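Local coordinates for protein mannonate dehydratase (Streptococcus suis, PDB 3BDK) that probably catalyses the dehydration of D-mannonate to 2-dehydro-3-deoxy-D-gluconate, using manganese or ferrous iron as cofactor, at residues Asn267-Leu270 and Ala271-Glu274; Gly236-Ala239 and Val240-Phe243. All coordinates share one frame; numbering follows the deposited sequence.

Interaction 1 (Asn267-Leu270 and Ala271-Glu274)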
# COMPACT_ATOMS: atom_id res chain seq x y z
N ASN A 267 -4.32 18.65 -19.60
CA ASN A 267 -5.27 18.61 -18.49
C ASN A 267 -4.62 18.82 -17.12
O ASN A 267 -3.50 18.35 -16.88
CB ASN A 267 -6.03 17.29 -18.50
CG ASN A 267 -7.10 17.25 -19.54
OD1 ASN A 267 -7.61 18.29 -19.94
ND2 ASN A 267 -7.46 16.07 -19.99
N ASP A 268 -5.33 19.53 -16.24
CA ASP A 268 -4.90 19.74 -14.86
C ASP A 268 -5.95 19.07 -13.95
O ASP A 268 -6.97 19.69 -13.56
CB ASP A 268 -4.73 21.24 -14.57
CG ASP A 268 -4.44 21.56 -13.09
OD1 ASP A 268 -4.67 20.73 -12.18
OD2 ASP A 268 -3.97 22.68 -12.82
N VAL A 269 -5.70 17.79 -13.63
CA VAL A 269 -6.59 17.00 -12.81
C VAL A 269 -6.84 17.61 -11.42
O VAL A 269 -7.95 17.48 -10.87
CB VAL A 269 -6.15 15.49 -12.69
CG1 VAL A 269 -5.96 14.85 -14.07
CG2 VAL A 269 -4.90 15.33 -11.83
N LEU A 270 -5.83 18.28 -10.85
CA LEU A 270 -6.01 18.94 -9.55
C LEU A 270 -7.07 20.00 -9.64
O LEU A 270 -7.94 20.07 -8.77
CB LEU A 270 -4.72 19.55 -9.01
CG LEU A 270 -3.65 18.57 -8.53
CD1 LEU A 270 -2.62 19.32 -7.72
CD2 LEU A 270 -4.27 17.48 -7.72
N ALA A 271 -7.02 20.83 -10.67
CA ALA A 271 -8.04 21.85 -10.87
C ALA A 271 -9.36 21.18 -11.24
O ALA A 271 -10.41 21.58 -10.75
CB ALA A 271 -7.61 22.83 -11.94
N MET A 272 -9.30 20.16 -12.09
CA MET A 272 -10.51 19.50 -12.55
C MET A 272 -11.25 18.81 -11.40
O MET A 272 -12.49 18.84 -11.30
CB MET A 272 -10.16 18.48 -13.63
CG MET A 272 -10.27 19.03 -15.03
SD MET A 272 -10.28 17.66 -16.19
CE MET A 272 -8.53 17.34 -16.26
N THR A 273 -10.45 18.19 -10.54
CA THR A 273 -10.94 17.56 -9.33
C THR A 273 -11.63 18.61 -8.46
O THR A 273 -12.81 18.46 -8.16
CB THR A 273 -9.80 16.81 -8.65
OG1 THR A 273 -9.45 15.70 -9.48
CG2 THR A 273 -10.19 16.29 -7.27
N GLU A 274 -10.93 19.69 -8.11
CA GLU A 274 -11.54 20.74 -7.29
C GLU A 274 -12.81 21.34 -7.92
O GLU A 274 -13.89 21.30 -7.31
CB GLU A 274 -10.54 21.83 -6.92
CG GLU A 274 -11.10 22.87 -5.98
CD GLU A 274 -10.03 23.59 -5.17
OE1 GLU A 274 -8.91 23.87 -5.69
OE2 GLU A 274 -10.32 23.88 -3.99
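Asp268 O accepts from Met272 N at 2.8 Å and Leu270 O from Glu274 N at 3.1 Å, the i to i+4 bonds that open helix 269-278. Asp268 itself stands at the N-cap. With CG anti to the backbone N (chi1 174°), its carboxylate folds back over the first turn, and OD1 accepts a hydrogen bond from Ala271 N at 2.8 Å from above the carboxylate plane. An acidic side chain suits this place because it gives an acceptor to an amide of the first turn, Ala271 N, that has no earlier helical carbonyl to bond, and its charge should be eased by the positive end of the helix dipole. Ala271, small and exposed, lets the carboxylate lie beside its CB.

The next carbonyl, Val269 O, takes two bonds from Thr273, one turn further along: OG1 donates at 2.7 Å and the backbone N at 2.6 Å, from opposite faces of the carbonyl plane. The buried hydroxyl is thus satisfied within its own helix. Met272, bent at chi3, brings CE back to Asn267 CB at 3.4 Å and close to Val269 CG1, while Asn267 ND2 bonds Tyr261 O and Thr235 O. This is an aspartate N-cap on an outer helix of a xylose isomerase-like TIM barrel.

Interaction 2 (Gly236-Ala239 and Val240-Phe243)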
# COMPACT_ATOMS: atom_id res chain seq x y z
N GLY A 236 -11.91 16.59 -21.02
CA GLY A 236 -11.32 17.68 -20.21
C GLY A 236 -12.28 18.62 -19.48
O GLY A 236 -13.49 18.40 -19.44
N GLN A 237 -11.72 19.69 -18.91
CA GLN A 237 -12.48 20.65 -18.08
C GLN A 237 -13.74 21.18 -18.74
O GLN A 237 -14.79 21.21 -18.10
CB GLN A 237 -11.59 21.82 -17.63
CG GLN A 237 -12.30 22.90 -16.79
CD GLN A 237 -13.04 22.36 -15.55
OE1 GLN A 237 -12.63 21.37 -14.94
NE2 GLN A 237 -14.13 23.02 -15.18
N GLU A 238 -13.62 21.61 -20.00
CA GLU A 238 -14.77 22.05 -20.81
C GLU A 238 -15.88 21.03 -20.88
O GLU A 238 -17.04 21.35 -20.62
CB GLU A 238 -14.34 22.31 -22.26
CG GLU A 238 -14.40 23.74 -22.66
CD GLU A 238 -13.40 24.57 -21.90
OE1 GLU A 238 -13.71 24.98 -20.75
OE2 GLU A 238 -12.31 24.79 -22.48
N ALA A 239 -15.51 19.82 -21.28
CA ALA A 239 -16.44 18.73 -21.42
C ALA A 239 -17.20 18.58 -20.10
O ALA A 239 -18.43 18.54 -20.09
CB ALA A 239 -15.71 17.43 -21.80
N VAL A 240 -16.46 18.53 -19.01
CA VAL A 240 -17.04 18.45 -17.67
C VAL A 240 -18.15 19.48 -17.45
O VAL A 240 -19.31 19.11 -17.17
CB VAL A 240 -15.94 18.53 -16.55
CG1 VAL A 240 -16.57 18.75 -15.17
CG2 VAL A 240 -15.13 17.27 -16.55
N GLU A 241 -17.82 20.77 -17.57
CA GLU A 241 -18.82 21.81 -17.37
C GLU A 241 -20.04 21.52 -18.24
O GLU A 241 -21.17 21.44 -17.74
CB GLU A 241 -18.24 23.21 -17.65
CG GLU A 241 -17.21 23.65 -16.65
CD GLU A 241 -16.80 25.09 -16.83
OE1 GLU A 241 -17.71 25.94 -17.00
OE2 GLU A 241 -15.57 25.38 -16.78
N ARG A 242 -19.80 21.30 -19.53
CA ARG A 242 -20.88 20.99 -20.46
C ARG A 242 -21.70 19.77 -20.03
O ARG A 242 -22.93 19.77 -20.15
CB ARG A 242 -20.36 20.78 -21.88
CG ARG A 242 -21.38 21.23 -22.93
CD ARG A 242 -21.68 20.16 -23.98
NE ARG A 242 -21.10 20.46 -25.28
CZ ARG A 242 -21.80 20.57 -26.41
NH1 ARG A 242 -23.11 20.38 -26.41
NH2 ARG A 242 -21.18 20.84 -27.55
N PHE A 243 -21.02 18.72 -19.54
CA PHE A 243 -21.70 17.46 -19.27
C PHE A 243 -22.59 17.60 -18.05
O PHE A 243 -23.75 17.15 -18.04
CB PHE A 243 -20.74 16.31 -19.03
CG PHE A 243 -21.44 15.05 -18.61
CD1 PHE A 243 -21.96 14.18 -19.57
CD2 PHE A 243 -21.63 14.75 -17.26
CE1 PHE A 243 -22.62 13.02 -19.19
CE2 PHE A 243 -22.29 13.61 -16.88
CZ PHE A 243 -22.79 12.74 -17.84
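Phe243 N donates to Ala239 O at 2.7 Å, the shortest of four successive i to i+4 backbone bonds in the first turns of helix 237-245, which links strands 215-218 and 252-257 in a beta-alpha-beta unit of the TIM barrel. Its N-H...O angle of 143° makes it the most bent of the four. The series begins at the N-cap, where Gly236 O receives Val240 N at 3.0 Å; Glu241 N and Arg242 N follow on Gln237 O and Glu238 O.

The helix has distinct faces. Ala239 and Phe243 turn to helix 191-210, the small methyl fitting against Trp195 and the phenyl side chain touching Leu198 and Ile202. Val240 is buried too: its CG2, beside its own backbone N, rests 3.5 Å from Gly236 O, and the side chain packs on Tyr275 of helix 269-278. Long polar chains occupy the more open sides. Arg242 leads away from this turn to a salt bridge with Glu192 and a cation-pi contact with Trp195. Glu238 OE1 and Glu241 OE2 remain 4.4 Å apart, a like-charge pair that the neighbouring amide may partly offset.

That amide belongs to Gln237, one turn before Glu241. Its CG is anti to the backbone N (chi1 178°) and the bend at chi2 swings the amide along the helix. NE2 donates to Glu241 OE2 at 3.2 Å, meeting the oxygen on its anti side, somewhat out of the carboxylate plane, while OE2 lies almost in the amide plane; amide and carboxylate are turned 51° against each other.

Overall arrangement
Interaction 2 comes first along the chain, at the start of helix 237-245; strand 252-257 and helix 258-262 then lead to interaction 1, at the start of helix 269-278. Their centres lie about 11 Å apart on the same side of the chain's centre, and the two helix starts touch: Met272 CG approaches Gln237 OE1 at 3.3 Å, and Asn267 OD1 comes 3.8 Å from Gly236 CA. They therefore belong to neighbouring helices of the layer outside the parallel barrel strands. The Val269 side chain is about 13 Å from the bound manganese, and no residue of either contact is among the metal or sugar ligands.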